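Local coordinates for lumazine protein (Photobacterium kishitanii, PDB 3A35) that acts as an antenna protein of bacterial bioluminescence, shifting luciferase emission to shorter wavelength, and here carries riboflavin in its chromophore site, at residues T50-S55 and Y60-Q65; N110-E113 and L118-Y121; D136-N141 and H145-I150; K13-N18 and Q22-T27. One frame throughout, in Å; residues are numbered along the deposited sequence.

Contact 1: T50-S55 and Y60-Q65; sequences TVVRIS and YFDIDQ. With RBF (riboflavin), chain C.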
loop_
_atom_site.group_PDB
_atom_site.type_symbol
_atom_site.label_atom_id
_atom_site.label_comp_id
_atom_site.label_asym_id
_atom_site.label_seq_id
_atom_site.Cartn_x
_atom_site.Cartn_y
_atom_site.Cartn_z
ATOM N N THR A 50 8.112 -9.055 -6.166
ATOM C CA THR A 50 8.862 -10.324 -5.943
ATOM C C THR A 50 10.187 -10.064 -5.225
ATOM O O THR A 50 10.970 -9.242 -5.695
ATOM C CB THR A 50 9.138 -10.932 -7.368
ATOM O OG1 THR A 50 7.876 -11.083 -8.035
ATOM C CG2 THR A 50 9.840 -12.337 -7.123
ATOM N N VAL A 51 10.452 -10.805 -4.173
ATOM C CA VAL A 51 11.763 -10.581 -3.530
ATOM C C VAL A 51 12.911 -11.046 -4.438
ATOM O O VAL A 51 12.847 -12.222 -4.902
ATOM C CB VAL A 51 11.779 -11.344 -2.194
ATOM C CG1 VAL A 51 13.150 -11.304 -1.545
ATOM C CG2 VAL A 51 10.689 -10.875 -1.217
ATOM N N VAL A 52 13.893 -10.185 -4.600
ATOM C CA VAL A 52 15.042 -10.530 -5.460
ATOM C C VAL A 52 16.217 -10.990 -4.583
ATOM O O VAL A 52 17.017 -11.768 -5.105
ATOM C CB VAL A 52 15.450 -9.237 -6.201
ATOM C CG1 VAL A 52 16.965 -9.252 -6.587
ATOM C CG2 VAL A 52 14.436 -8.970 -7.328
ATOM N N ARG A 53 16.381 -10.522 -3.352
ATOM C CA ARG A 53 17.613 -10.834 -2.599
ATOM C C ARG A 53 17.246 -10.536 -1.157
ATOM O O ARG A 53 16.441 -9.598 -0.919
ATOM C CB ARG A 53 18.793 -10.019 -3.076
ATOM C CG ARG A 53 19.949 -9.947 -2.162
ATOM C CD ARG A 53 20.888 -8.963 -2.653
ATOM N NE ARG A 53 21.935 -8.935 -1.680
ATOM C CZ ARG A 53 22.622 -7.864 -1.317
ATOM N NH1 ARG A 53 22.402 -6.660 -1.865
ATOM N NH2 ARG A 53 23.625 -8.091 -0.440
ATOM N N ILE A 54 17.801 -11.207 -0.202
ATOM C CA ILE A 54 17.742 -10.847 1.217
ATOM C C ILE A 54 19.121 -10.846 1.827
ATOM O O ILE A 54 19.896 -11.819 1.651
ATOM C CB ILE A 54 16.858 -11.744 1.939
ATOM C CG1 ILE A 54 15.444 -11.740 1.370
ATOM C CG2 ILE A 54 16.901 -11.343 3.406
ATOM C CD1 ILE A 54 14.563 -12.876 2.032
ATOM N N SER A 55 19.429 -9.743 2.481
ATOM C CA SER A 55 20.777 -9.704 3.118
ATOM C C SER A 55 20.490 -9.196 4.547
ATOM O O SER A 55 20.108 -7.989 4.698
ATOM C CB SER A 55 21.612 -8.783 2.317
ATOM O OG SER A 55 22.918 -8.643 2.965
ATOM N N TYR A 60 15.147 -6.997 -0.791
ATOM C CA TYR A 60 15.236 -6.236 -2.003
ATOM C C TYR A 60 14.177 -6.605 -3.076
ATOM O O TYR A 60 13.832 -7.796 -3.261
ATOM C CB TYR A 60 16.623 -6.480 -2.661
ATOM C CG TYR A 60 17.793 -5.870 -1.838
ATOM C CD1 TYR A 60 18.282 -4.604 -2.178
ATOM C CD2 TYR A 60 18.399 -6.581 -0.800
ATOM C CE1 TYR A 60 19.381 -4.030 -1.437
ATOM C CE2 TYR A 60 19.513 -6.015 -0.107
ATOM C CZ TYR A 60 19.897 -4.822 -0.512
ATOM O OH TYR A 60 20.964 -4.171 0.204
ATOM N N PHE A 61 13.707 -5.553 -3.742
ATOM C CA PHE A 61 12.714 -5.699 -4.809
ATOM C C PHE A 61 13.134 -4.873 -5.962
ATOM O O PHE A 61 13.606 -3.744 -5.812
ATOM C CB PHE A 61 11.294 -5.157 -4.330
ATOM C CG PHE A 61 10.746 -5.855 -3.119
ATOM C CD1 PHE A 61 9.933 -7.001 -3.295
ATOM C CD2 PHE A 61 11.048 -5.408 -1.860
ATOM C CE1 PHE A 61 9.432 -7.672 -2.215
ATOM C CE2 PHE A 61 10.507 -6.128 -0.707
ATOM C CZ PHE A 61 9.714 -7.215 -0.913
ATOM N N ASP A 62 12.893 -5.360 -7.190
ATOM C CA ASP A 62 12.945 -4.489 -8.367
ATOM C C ASP A 62 11.591 -3.955 -8.796
ATOM O O ASP A 62 10.626 -4.834 -8.912
ATOM C CB ASP A 62 13.584 -5.314 -9.511
ATOM C CG ASP A 62 15.035 -5.509 -9.385
ATOM O OD1 ASP A 62 15.737 -4.579 -8.893
ATOM O OD2 ASP A 62 15.642 -6.536 -9.826
ATOM N N ILE A 63 11.475 -2.676 -8.976
ATOM C CA ILE A 63 10.226 -2.096 -9.402
ATOM C C ILE A 63 10.496 -1.754 -10.875
ATOM O O ILE A 63 11.312 -0.903 -11.192
ATOM C CB ILE A 63 9.889 -0.834 -8.572
ATOM C CG1 ILE A 63 9.709 -1.278 -7.043
ATOM C CG2 ILE A 63 8.557 -0.212 -8.993
ATOM C CD1 ILE A 63 10.777 -0.970 -6.228
ATOM N N ASP A 64 9.727 -2.414 -11.745
ATOM C CA ASP A 64 9.913 -2.277 -13.232
ATOM C C ASP A 64 8.515 -2.215 -13.835
ATOM O O ASP A 64 8.052 -1.185 -14.215
ATOM C CB ASP A 64 10.831 -3.357 -13.755
ATOM C CG ASP A 64 10.639 -4.728 -13.193
ATOM O OD1 ASP A 64 9.552 -5.249 -12.850
ATOM O OD2 ASP A 64 11.648 -5.509 -13.138
ATOM N N GLN A 65 7.856 -3.421 -13.832
ATOM C CA GLN A 65 6.515 -3.419 -14.361
ATOM C C GLN A 65 5.583 -2.443 -13.696
ATOM O O GLN A 65 4.697 -1.854 -14.243
ATOM C CB GLN A 65 6.031 -4.818 -14.208
ATOM C CG GLN A 65 4.633 -5.045 -14.792
ATOM C CD GLN A 65 4.200 -6.516 -14.600
ATOM O OE1 GLN A 65 4.982 -7.452 -14.387
ATOM N NE2 GLN A 65 2.888 -6.657 -14.667
HETATM N N1 RBF C . 5.960 -5.478 -10.634
HETATM C C2 RBF C . 7.214 -5.032 -10.409
HETATM O O2 RBF C . 7.560 -3.858 -10.747
HETATM N N3 RBF C . 8.180 -5.778 -9.743
HETATM C C4 RBF C . 7.884 -7.075 -9.256
HETATM O O4 RBF C . 8.779 -7.694 -8.668
HETATM C C4A RBF C . 6.595 -7.538 -9.581
HETATM N N5 RBF C . 6.289 -8.902 -9.204
HETATM C C5A RBF C . 5.005 -9.355 -9.505
HETATM C C6 RBF C . 4.762 -10.708 -9.254
HETATM C C7 RBF C . 3.457 -11.156 -9.603
HETATM C C7M RBF C . 3.220 -12.677 -9.370
HETATM C C8 RBF C . 2.485 -10.353 -10.118
HETATM C C8M RBF C . 1.150 -10.907 -10.385
HETATM C C9 RBF C . 2.751 -8.959 -10.352
HETATM C C9A RBF C . 4.051 -8.496 -10.123
HETATM N N10 RBF C . 4.396 -7.140 -10.445
HETATM C C10 RBF C . 5.687 -6.739 -10.220
HETATM C "C1'" RBF C . 3.527 -6.280 -11.137
HETATM C "C2'" RBF C . 2.861 -5.203 -10.304
HETATM O "O2'" RBF C . 2.156 -5.833 -9.182
HETATM C "C3'" RBF C . 1.900 -4.459 -11.072
HETATM O "O3'" RBF C . 2.716 -3.886 -12.229
HETATM C "C4'" RBF C . 1.375 -3.195 -10.371
HETATM O "O4'" RBF C . 0.466 -3.588 -9.318
HETATM C "C5'" RBF C . 0.610 -2.270 -11.326
HETATM O "O5'" RBF C . 0.229 -1.040 -10.706
HETATM O O HOH W 1 11.367 -7.686 -7.835
#
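Arg53 lies alongside Tyr60 and shows how a long side chain can double as a cover for an aromatic ring. Its CB and CG both run past Tyr60 CD2, CD continues over the CD2-CE2 bond, NE and CZ follow over CE2, and at the tip NH1 comes to 3.4 Å from Tyr60 CZ. The chain stays extended from CG to NE, which lays the guanidinium flat on the ring, planes 14° apart and centres 4.6 Å apart. The phenol OH is meanwhile hydrogen-bonded to Lys14 NZ. Beside the stack the backbones are joined by Val52 N to Tyr60 O, 2.7 Å, and Tyr60 N to Arg53 O, 2.9 Å. Past the pair, Val51 CG2 packs on Phe61 CE1.

Toward riboflavin the strands part. Thr50 gives its backbone N to O4; with OG1 anti to the carbonyl carbon (chi1 -56°), its hydroxyl donates to riboflavin N5 at 2.9 Å. Asp62 O accepts from riboflavin N3 at 2.8 Å, and Asp64 N donates to O2 at 2.8 Å. A water joins Asp62 N, Thr50 O and O4. Main-chain groups thus read the pyrimidine edge by its donor-acceptor pattern, consistent with one pocket accepting 6,7-dimethyl-8-ribityllumazine, riboflavin and FMN.

Contact 2: N110-E113 and L118-Y121; sequences NITE and LKVY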
loop_
_atom_site.group_PDB
_atom_site.type_symbol
_atom_site.label_atom_id
_atom_site.label_comp_id
_atom_site.label_asym_id
_atom_site.label_seq_id
_atom_site.Cartn_x
_atom_site.Cartn_y
_atom_site.Cartn_z
ATOM N N ASN A 110 -6.864 15.694 2.289
ATOM C CA ASN A 110 -7.073 16.149 3.639
ATOM C C ASN A 110 -7.013 14.928 4.582
ATOM O O ASN A 110 -7.423 13.756 4.179
ATOM C CB ASN A 110 -8.491 16.821 3.689
ATOM C CG ASN A 110 -8.888 17.305 5.041
ATOM O OD1 ASN A 110 -10.094 17.264 5.449
ATOM N ND2 ASN A 110 -7.887 17.839 5.765
ATOM N N ILE A 111 -6.572 15.144 5.809
ATOM C CA ILE A 111 -6.654 14.147 6.882
ATOM C C ILE A 111 -7.230 14.871 8.087
ATOM O O ILE A 111 -6.819 16.010 8.427
ATOM C CB ILE A 111 -5.218 13.742 7.357
ATOM C CG1 ILE A 111 -4.407 13.309 6.156
ATOM C CG2 ILE A 111 -5.248 12.715 8.499
ATOM C CD1 ILE A 111 -4.989 12.056 5.645
ATOM N N THR A 112 -8.074 14.199 8.822
ATOM C CA THR A 112 -8.452 14.737 10.114
ATOM C C THR A 112 -8.446 13.580 11.074
ATOM O O THR A 112 -8.955 12.483 10.769
ATOM C CB THR A 112 -9.777 15.490 10.045
ATOM O OG1 THR A 112 -10.868 14.585 10.021
ATOM C CG2 THR A 112 -9.848 16.419 8.780
ATOM N N GLU A 113 -7.791 13.778 12.217
ATOM C CA GLU A 113 -7.879 12.814 13.305
ATOM C C GLU A 113 -8.883 13.266 14.347
ATOM O O GLU A 113 -8.586 14.235 15.053
ATOM C CB GLU A 113 -6.529 12.713 13.978
ATOM C CG GLU A 113 -5.453 12.247 13.056
ATOM C CD GLU A 113 -4.161 13.014 13.291
ATOM O OE1 GLU A 113 -3.693 13.038 14.461
ATOM O OE2 GLU A 113 -3.613 13.601 12.320
ATOM N N LEU A 118 -9.320 7.999 12.006
ATOM C CA LEU A 118 -8.390 8.651 11.070
ATOM C C LEU A 118 -9.254 8.813 9.781
ATOM O O LEU A 118 -9.561 7.824 9.096
ATOM C CB LEU A 118 -7.155 7.755 10.885
ATOM C CG LEU A 118 -6.140 8.360 9.909
ATOM C CD1 LEU A 118 -5.539 9.690 10.316
ATOM C CD2 LEU A 118 -4.970 7.450 9.556
ATOM N N LYS A 119 -9.696 10.044 9.500
ATOM C CA LYS A 119 -10.526 10.357 8.377
ATOM C C LYS A 119 -9.603 10.795 7.257
ATOM O O LYS A 119 -8.965 11.816 7.341
ATOM C CB LYS A 119 -11.436 11.512 8.750
ATOM C CG LYS A 119 -12.378 11.110 9.814
ATOM C CD LYS A 119 -13.555 12.096 10.008
ATOM C CE LYS A 119 -14.435 11.519 11.113
ATOM N NZ LYS A 119 -15.473 12.574 11.356
ATOM N N VAL A 120 -9.581 10.062 6.150
ATOM C CA VAL A 120 -8.660 10.312 5.036
ATOM C C VAL A 120 -9.511 10.587 3.841
ATOM O O VAL A 120 -10.382 9.773 3.478
ATOM C CB VAL A 120 -7.749 9.042 4.843
ATOM C CG1 VAL A 120 -6.833 9.326 3.600
ATOM C CG2 VAL A 120 -6.935 8.774 6.150
ATOM N N TYR A 121 -9.198 11.655 3.129
ATOM C CA TYR A 121 -9.854 12.134 1.906
ATOM C C TYR A 121 -8.878 12.122 0.762
ATOM O O TYR A 121 -7.832 12.769 0.850
ATOM C CB TYR A 121 -10.381 13.601 2.107
ATOM C CG TYR A 121 -11.356 13.680 3.281
ATOM C CD1 TYR A 121 -12.716 13.546 3.070
ATOM C CD2 TYR A 121 -10.904 13.837 4.574
ATOM C CE1 TYR A 121 -13.642 13.594 4.148
ATOM C CE2 TYR A 121 -11.791 13.823 5.689
ATOM C CZ TYR A 121 -13.149 13.735 5.454
ATOM O OH TYR A 121 -14.009 13.737 6.600
HETATM O O HOH W 2 -13.040 15.625 8.278
#
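Thr112 O receives the shortest bond between these strands, from Lys119 N at 2.8 Å, and the reciprocal Thr112 N to Lys119 O bond of 2.9 Å closes the ring of this hydrogen-bonded pair. One hydrogen-bonded pair further along, Tyr121 N donates to Asn110 O at 2.9 Å, whereas the return bond from Asn110 N is weak. Between them Ile111 CA brings its hydrogen to Lys119 O, so that this carbonyl is approached from two residues of the facing strand.

Side chains alternate between two faces. On the face of Asn110, Thr112, Lys119 and Tyr121, the Asn110 amide runs beside the tyrosine ring, its plane turned 20° from it, and OD1 comes to 3.6 Å from Tyr121 CD2. Thr112 OG1 sits between its own N and carbonyl carbon (chi1 78°), against Lys119 CB, and one water ties it to Tyr121 OH. The lysine chain leads on to a salt bridge with Glu114, while the tyrosine ring stacks with Phe156. The other face is mainly apolar: Ile111 splits its branches, CG2 meeting Leu118 CD1 at 3.5 Å and CD1 reaching Val120 CG2 at 3.8 Å, and Glu113 lays its CG on the same leucine methyl. Alternating hydrogen-bonded and non-hydrogen-bonded pairs between consecutive strands are those of a beta hairpin, here the first two strands of the C-terminal six-stranded lumazine-binding barrel.

Contact 3: D136-N141 and H145-I150; sequences DHIGIN and HSIEEI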
loop_
_atom_site.group_PDB
_atom_site.type_symbol
_atom_site.label_atom_id
_atom_site.label_comp_id
_atom_site.label_asym_id
_atom_site.label_seq_id
_atom_site.Cartn_x
_atom_site.Cartn_y
_atom_site.Cartn_z
ATOM N N ASP A 136 -18.315 -0.283 -2.162
ATOM C CA ASP A 136 -17.238 -1.217 -2.297
ATOM C C ASP A 136 -16.116 -0.839 -1.312
ATOM O O ASP A 136 -16.127 0.234 -0.732
ATOM C CB ASP A 136 -16.735 -1.178 -3.744
ATOM C CG ASP A 136 -17.612 -1.995 -4.693
ATOM O OD1 ASP A 136 -17.341 -1.885 -5.907
ATOM O OD2 ASP A 136 -18.519 -2.794 -4.246
ATOM N N HIS A 137 -15.239 -1.789 -1.099
ATOM C CA HIS A 137 -14.035 -1.560 -0.379
ATOM C C HIS A 137 -13.070 -0.972 -1.412
ATOM O O HIS A 137 -13.288 -0.912 -2.632
ATOM C CB HIS A 137 -13.445 -2.893 0.135
ATOM C CG HIS A 137 -13.884 -3.326 1.523
ATOM N ND1 HIS A 137 -15.201 -3.368 1.906
ATOM C CD2 HIS A 137 -13.167 -3.799 2.581
ATOM C CE1 HIS A 137 -15.289 -3.809 3.155
ATOM N NE2 HIS A 137 -14.068 -4.074 3.589
ATOM N N ILE A 138 -11.988 -0.436 -0.863
ATOM C CA ILE A 138 -10.911 0.076 -1.723
ATOM C C ILE A 138 -9.638 -0.248 -0.912
ATOM O O ILE A 138 -9.561 -0.204 0.306
ATOM C CB ILE A 138 -11.079 1.548 -1.991
ATOM C CG1 ILE A 138 -10.111 2.031 -3.113
ATOM C CG2 ILE A 138 -10.901 2.455 -0.774
ATOM C CD1 ILE A 138 -10.502 3.406 -3.611
ATOM N N GLY A 139 -8.571 -0.493 -1.687
ATOM C CA GLY A 139 -7.186 -0.626 -1.101
ATOM C C GLY A 139 -6.407 0.691 -1.272
ATOM O O GLY A 139 -6.267 1.185 -2.369
ATOM N N ILE A 140 -5.876 1.147 -0.148
ATOM C CA ILE A 140 -5.019 2.374 -0.141
ATOM C C ILE A 140 -3.706 1.878 0.518
ATOM O O ILE A 140 -3.681 1.482 1.693
ATOM C CB ILE A 140 -5.598 3.509 0.731
ATOM C CG1 ILE A 140 -6.974 3.945 0.139
ATOM C CG2 ILE A 140 -4.561 4.620 0.784
ATOM C CD1 ILE A 140 -6.891 4.470 -1.227
ATOM N N ASN A 141 -2.617 1.903 -0.281
ATOM C CA ASN A 141 -1.371 1.343 0.208
ATOM C C ASN A 141 -1.443 -0.042 0.861
ATOM O O ASN A 141 -0.685 -0.347 1.787
ATOM C CB ASN A 141 -0.635 2.311 1.153
ATOM C CG ASN A 141 -0.097 3.573 0.555
ATOM O OD1 ASN A 141 0.344 4.463 1.446
ATOM N ND2 ASN A 141 0.039 3.686 -0.686
ATOM N N HIS A 145 -10.460 -1.280 3.052
ATOM C CA HIS A 145 -11.489 -0.776 3.985
ATOM C C HIS A 145 -12.608 -0.278 3.092
ATOM O O HIS A 145 -12.394 0.128 1.932
ATOM C CB HIS A 145 -10.941 0.377 4.811
ATOM C CG HIS A 145 -11.762 0.736 6.006
ATOM N ND1 HIS A 145 -12.885 1.532 5.927
ATOM C CD2 HIS A 145 -11.638 0.344 7.295
ATOM C CE1 HIS A 145 -13.387 1.664 7.156
ATOM N NE2 HIS A 145 -12.649 0.962 7.993
ATOM N N SER A 146 -13.827 -0.314 3.670
ATOM C CA SER A 146 -14.977 0.304 2.979
ATOM C C SER A 146 -14.794 1.788 2.732
ATOM O O SER A 146 -14.221 2.461 3.570
ATOM C CB SER A 146 -16.272 0.177 3.826
ATOM O OG SER A 146 -16.034 0.601 5.186
ATOM N N ILE A 147 -15.294 2.259 1.581
ATOM C CA ILE A 147 -15.437 3.702 1.270
ATOM C C ILE A 147 -16.567 4.248 2.139
ATOM O O ILE A 147 -17.622 3.545 2.336
ATOM C CB ILE A 147 -15.687 3.899 -0.197
ATOM C CG1 ILE A 147 -14.451 3.330 -0.969
ATOM C CG2 ILE A 147 -16.036 5.358 -0.492
ATOM C CD1 ILE A 147 -14.686 3.360 -2.488
ATOM N N GLU A 148 -16.437 5.448 2.741
ATOM C CA GLU A 148 -17.486 6.052 3.529
ATOM C C GLU A 148 -18.439 6.840 2.653
ATOM O O GLU A 148 -19.671 6.740 2.765
ATOM C CB GLU A 148 -16.857 6.962 4.564
ATOM C CG GLU A 148 -17.793 7.162 5.613
ATOM C CD GLU A 148 -18.005 5.896 6.509
ATOM O OE1 GLU A 148 -17.256 4.901 6.554
ATOM O OE2 GLU A 148 -19.000 5.920 7.231
ATOM N N GLU A 149 -17.891 7.735 1.853
ATOM C CA GLU A 149 -18.604 8.623 0.961
ATOM C C GLU A 149 -17.738 9.049 -0.234
ATOM O O GLU A 149 -16.475 9.004 -0.136
ATOM C CB GLU A 149 -18.984 9.865 1.752
ATOM C CG GLU A 149 -19.884 9.758 2.982
ATOM C CD GLU A 149 -19.789 11.078 3.880
ATOM O OE1 GLU A 149 -19.504 12.179 3.298
ATOM O OE2 GLU A 149 -19.950 10.989 5.161
ATOM N N ILE A 150 -18.342 9.372 -1.385
ATOM C CA ILE A 150 -17.645 9.944 -2.515
ATOM C C ILE A 150 -18.315 11.271 -2.829
ATOM O O ILE A 150 -19.551 11.315 -2.968
ATOM C CB ILE A 150 -17.657 8.994 -3.683
ATOM C CG1 ILE A 150 -17.045 7.665 -3.265
ATOM C CG2 ILE A 150 -16.930 9.646 -4.931
ATOM C CD1 ILE A 150 -17.062 6.489 -4.300
#
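This is a short antiparallel backbone contact, with one histidine ring laid over a peptide, in the hairpin of strands 137-140 and 143-151. His137 covers the peptide between His145 and Ser146: Ser146 N lies 3.6 Å above the plane of the His137 ring, over its centre, and His145 C is displaced toward the rim on the same face. The chi1 of His137, -91°, departs from the usual staggered value and tips the imidazole over that peptide. Its own CA meanwhile makes a CA-H...O contact with His145 O at 3.3 Å.

Ile138 and His145 form a hydrogen-bonded pair, with Ile138 N to His145 O at 2.9 Å and His145 N to Ile138 O at 3.1 Å. In both, the donor stands some 30° from the acceptor's carbonyl plane. A third bond, from Ile147 N to Asp136 O at 3.2 Å, is almost straight at the hydrogen (175°) and extends the ladder past His137.

The hairpin belongs to the second of two six-stranded antiparallel barrels, each a lumazine-binding fold; strand 177-182 flanks it on one side and strand 154-160 on the other. Further along, Glu148 and Glu149 both face Phe156 in a classic beta bulge.

The Ile147 side chain crosses that of Ile138 at a slant. Its CG1 rests 3.5 Å from Asp136 O and 3.7 Å from Ile138 CG2, while Ile155 and Val180 touch Ile138 from the neighbouring strands. His145 curls onto its own strand, ND1 donating to Ser146 O at 2.9 Å with the acceptor close to the ring plane, and its ring meets Tyr159 edge-to-face.

Contact 4: K13-N18 and Q22-T27; sequences KKISKN and QRHGIT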
loop_
_atom_site.group_PDB
_atom_site.type_symbol
_atom_site.label_atom_id
_atom_site.label_comp_id
_atom_site.label_asym_id
_atom_site.label_seq_id
_atom_site.Cartn_x
_atom_site.Cartn_y
_atom_site.Cartn_z
ATOM N N LYS A 13 15.776 1.326 2.995
ATOM C CA LYS A 13 17.197 1.485 3.431
ATOM C C LYS A 13 18.034 1.968 2.241
ATOM O O LYS A 13 18.983 2.795 2.431
ATOM C CB LYS A 13 17.639 0.161 3.938
ATOM C CG LYS A 13 19.035 0.227 4.456
ATOM C CD LYS A 13 19.546 -0.858 5.256
ATOM C CE LYS A 13 20.694 -0.436 6.264
ATOM N NZ LYS A 13 21.211 -1.850 6.621
ATOM N N LYS A 14 17.710 1.566 1.028
ATOM C CA LYS A 14 18.578 1.810 -0.127
ATOM C C LYS A 14 17.679 1.909 -1.365
ATOM O O LYS A 14 16.691 1.185 -1.471
ATOM C CB LYS A 14 19.487 0.556 -0.441
ATOM C CG LYS A 14 20.451 0.142 0.652
ATOM C CD LYS A 14 21.406 -0.986 0.135
ATOM C CE LYS A 14 22.451 -1.406 1.192
ATOM N NZ LYS A 14 22.957 -2.734 0.897
ATOM N N ILE A 15 17.956 2.804 -2.306
ATOM C CA ILE A 15 17.249 2.895 -3.578
ATOM C C ILE A 15 18.318 3.012 -4.670
ATOM O O ILE A 15 19.156 3.927 -4.636
ATOM C CB ILE A 15 16.327 4.005 -3.624
ATOM C CG1 ILE A 15 15.290 3.939 -2.494
ATOM C CG2 ILE A 15 15.645 4.173 -5.059
ATOM C CD1 ILE A 15 14.521 5.181 -2.455
ATOM N N SER A 16 18.236 2.164 -5.670
ATOM C CA SER A 16 19.104 2.240 -6.896
ATOM C C SER A 16 18.302 2.761 -7.995
ATOM O O SER A 16 17.196 2.128 -8.299
ATOM C CB SER A 16 19.518 0.824 -7.249
ATOM O OG SER A 16 20.386 0.213 -6.282
ATOM N N LYS A 17 18.719 3.932 -8.552
ATOM C CA LYS A 17 17.964 4.499 -9.592
ATOM C C LYS A 17 18.407 4.018 -10.937
ATOM O O LYS A 17 19.460 4.521 -11.436
ATOM C CB LYS A 17 18.140 5.991 -9.445
ATOM C CG LYS A 17 17.743 6.473 -7.963
ATOM C CD LYS A 17 16.895 7.704 -8.003
ATOM C CE LYS A 17 15.849 7.629 -6.837
ATOM N NZ LYS A 17 15.094 6.314 -6.856
ATOM N N ASN A 18 17.596 3.213 -11.637
ATOM C CA ASN A 18 17.990 2.672 -12.893
ATOM C C ASN A 18 17.095 3.134 -13.958
ATOM O O ASN A 18 16.836 2.382 -14.881
ATOM C CB ASN A 18 17.988 1.147 -12.916
ATOM C CG ASN A 18 18.765 0.515 -11.749
ATOM O OD1 ASN A 18 19.995 0.636 -11.703
ATOM N ND2 ASN A 18 18.049 -0.274 -10.846
ATOM N N GLN A 22 13.767 0.558 -10.637
ATOM C CA GLN A 22 14.507 0.896 -9.420
ATOM C C GLN A 22 14.636 -0.321 -8.585
ATOM O O GLN A 22 13.685 -1.135 -8.498
ATOM C CB GLN A 22 13.792 1.945 -8.603
ATOM C CG GLN A 22 13.741 3.291 -9.291
ATOM C CD GLN A 22 13.051 4.369 -8.528
ATOM O OE1 GLN A 22 12.540 4.154 -7.424
ATOM N NE2 GLN A 22 13.138 5.620 -8.999
ATOM N N ARG A 23 15.698 -0.457 -7.812
ATOM C CA ARG A 23 15.799 -1.528 -6.821
ATOM C C ARG A 23 15.752 -0.916 -5.456
ATOM O O ARG A 23 16.563 -0.019 -5.130
ATOM C CB ARG A 23 17.076 -2.401 -7.031
ATOM C CG ARG A 23 17.280 -3.385 -5.899
ATOM C CD ARG A 23 18.338 -4.429 -6.193
ATOM N NE ARG A 23 17.952 -5.218 -7.372
ATOM C CZ ARG A 23 18.775 -6.152 -7.887
ATOM N NH1 ARG A 23 19.991 -6.311 -7.373
ATOM N NH2 ARG A 23 18.405 -6.758 -9.001
ATOM N N HIS A 24 14.768 -1.357 -4.654
ATOM C CA HIS A 24 14.615 -0.860 -3.338
ATOM C C HIS A 24 14.995 -1.953 -2.322
ATOM O O HIS A 24 14.487 -3.128 -2.417
ATOM C CB HIS A 24 13.163 -0.498 -3.046
ATOM C CG HIS A 24 12.707 0.720 -3.758
ATOM N ND1 HIS A 24 11.769 1.575 -3.270
ATOM C CD2 HIS A 24 13.132 1.272 -4.936
ATOM C CE1 HIS A 24 11.564 2.580 -4.110
ATOM N NE2 HIS A 24 12.369 2.412 -5.173
ATOM N N GLY A 25 15.882 -1.613 -1.344
ATOM C CA GLY A 25 16.203 -2.481 -0.255
ATOM C C GLY A 25 15.426 -2.003 0.957
ATOM O O GLY A 25 15.624 -0.804 1.323
ATOM N N ILE A 26 14.663 -2.854 1.561
ATOM C CA ILE A 26 13.710 -2.451 2.616
ATOM C C ILE A 26 14.067 -3.233 3.858
ATOM O O ILE A 26 14.038 -4.469 3.887
ATOM C CB ILE A 26 12.254 -2.721 2.140
ATOM C CG1 ILE A 26 11.976 -1.971 0.805
ATOM C CG2 ILE A 26 11.293 -2.244 3.211
ATOM C CD1 ILE A 26 10.572 -2.254 0.229
ATOM N N THR A 27 14.327 -2.538 4.994
ATOM C CA THR A 27 14.484 -3.230 6.287
ATOM C C THR A 27 13.177 -3.740 6.776
ATOM O O THR A 27 12.150 -3.005 6.904
ATOM C CB THR A 27 14.997 -2.196 7.313
ATOM O OG1 THR A 27 16.254 -1.687 6.854
ATOM C CG2 THR A 27 15.182 -2.841 8.689
HETATM O O HOH W 3 18.609 -2.679 7.988
HETATM O O HOH W 4 19.137 -0.800 -3.870
HETATM O O HOH W 5 12.842 6.231 -5.427
#
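Ile15 packs on His24 in the close part of this hairpin: CG1 stands 4.1 Å above the centre of the imidazole, nearly on its normal, a CH-pi contact, while CG2 reaches His24 NE2 at 3.7 Å. The ring's rotation is fixed from its edge. NE2 donates to Gln22 OE1 at 2.9 Å, almost straight (177°), in the planes of both the imidazole and the carbonyl. Gln22 can hold that amide level with the ring because its chain runs extended beyond CG, and its NE2 is in turn bonded to Arg73 O. Ile63 closes on the histidine from the next strand.

The backbone ladder is regular along Ser16 and Arg23, with Ser16 N to Arg23 O at 2.8 Å, but it slips at Gly25. There one carbonyl accepts two donors, Lys13 N at 2.7 Å and the longer Lys14 N at 3.2 Å, and both lysines face the glycine: a classic beta bulge. It interrupts the pairing of strands 8-17 and 22-27, the first two of the N-terminal six-stranded barrel.

Toward solvent the side chains touch lightly and water fills in. Lys13 extends past Thr27 OG1, and a water spans its NZ and that hydroxyl; a second joins Ser16 OG to Arg23 O. Lys17 is bent along its chain, and the placement of its amine near the Gln22 amide is doubtful. Lys14 reaches past Gly25 to strand 58-63, and Arg23 NE forms a salt bridge with Asp62 OD1 on that same strand.

How the contacts relate
Contacts 1 and 4 are two hairpins of one barrel, their centres 9 Å apart, joined edge to edge through the neighbouring strands 22-27 and 58-63. Lys14 NZ of contact 4 meets Tyr60 OH of contact 1 at 2.6 Å, and Ile63 N approaches Gln22 O at 2.7 Å, both probable hydrogen bonds. Riboflavin sits directly on contact 1; the side chain of Gln22 in contact 4 is about 9 Å from it. Contacts 2 and 3 share the other barrel, 13 Å between centres without touching. From contact 1 they lie across the chain's centre, at about 32 and 28 Å between centres, and the side chain of Ile138 in contact 3 remains about 13 Å from riboflavin.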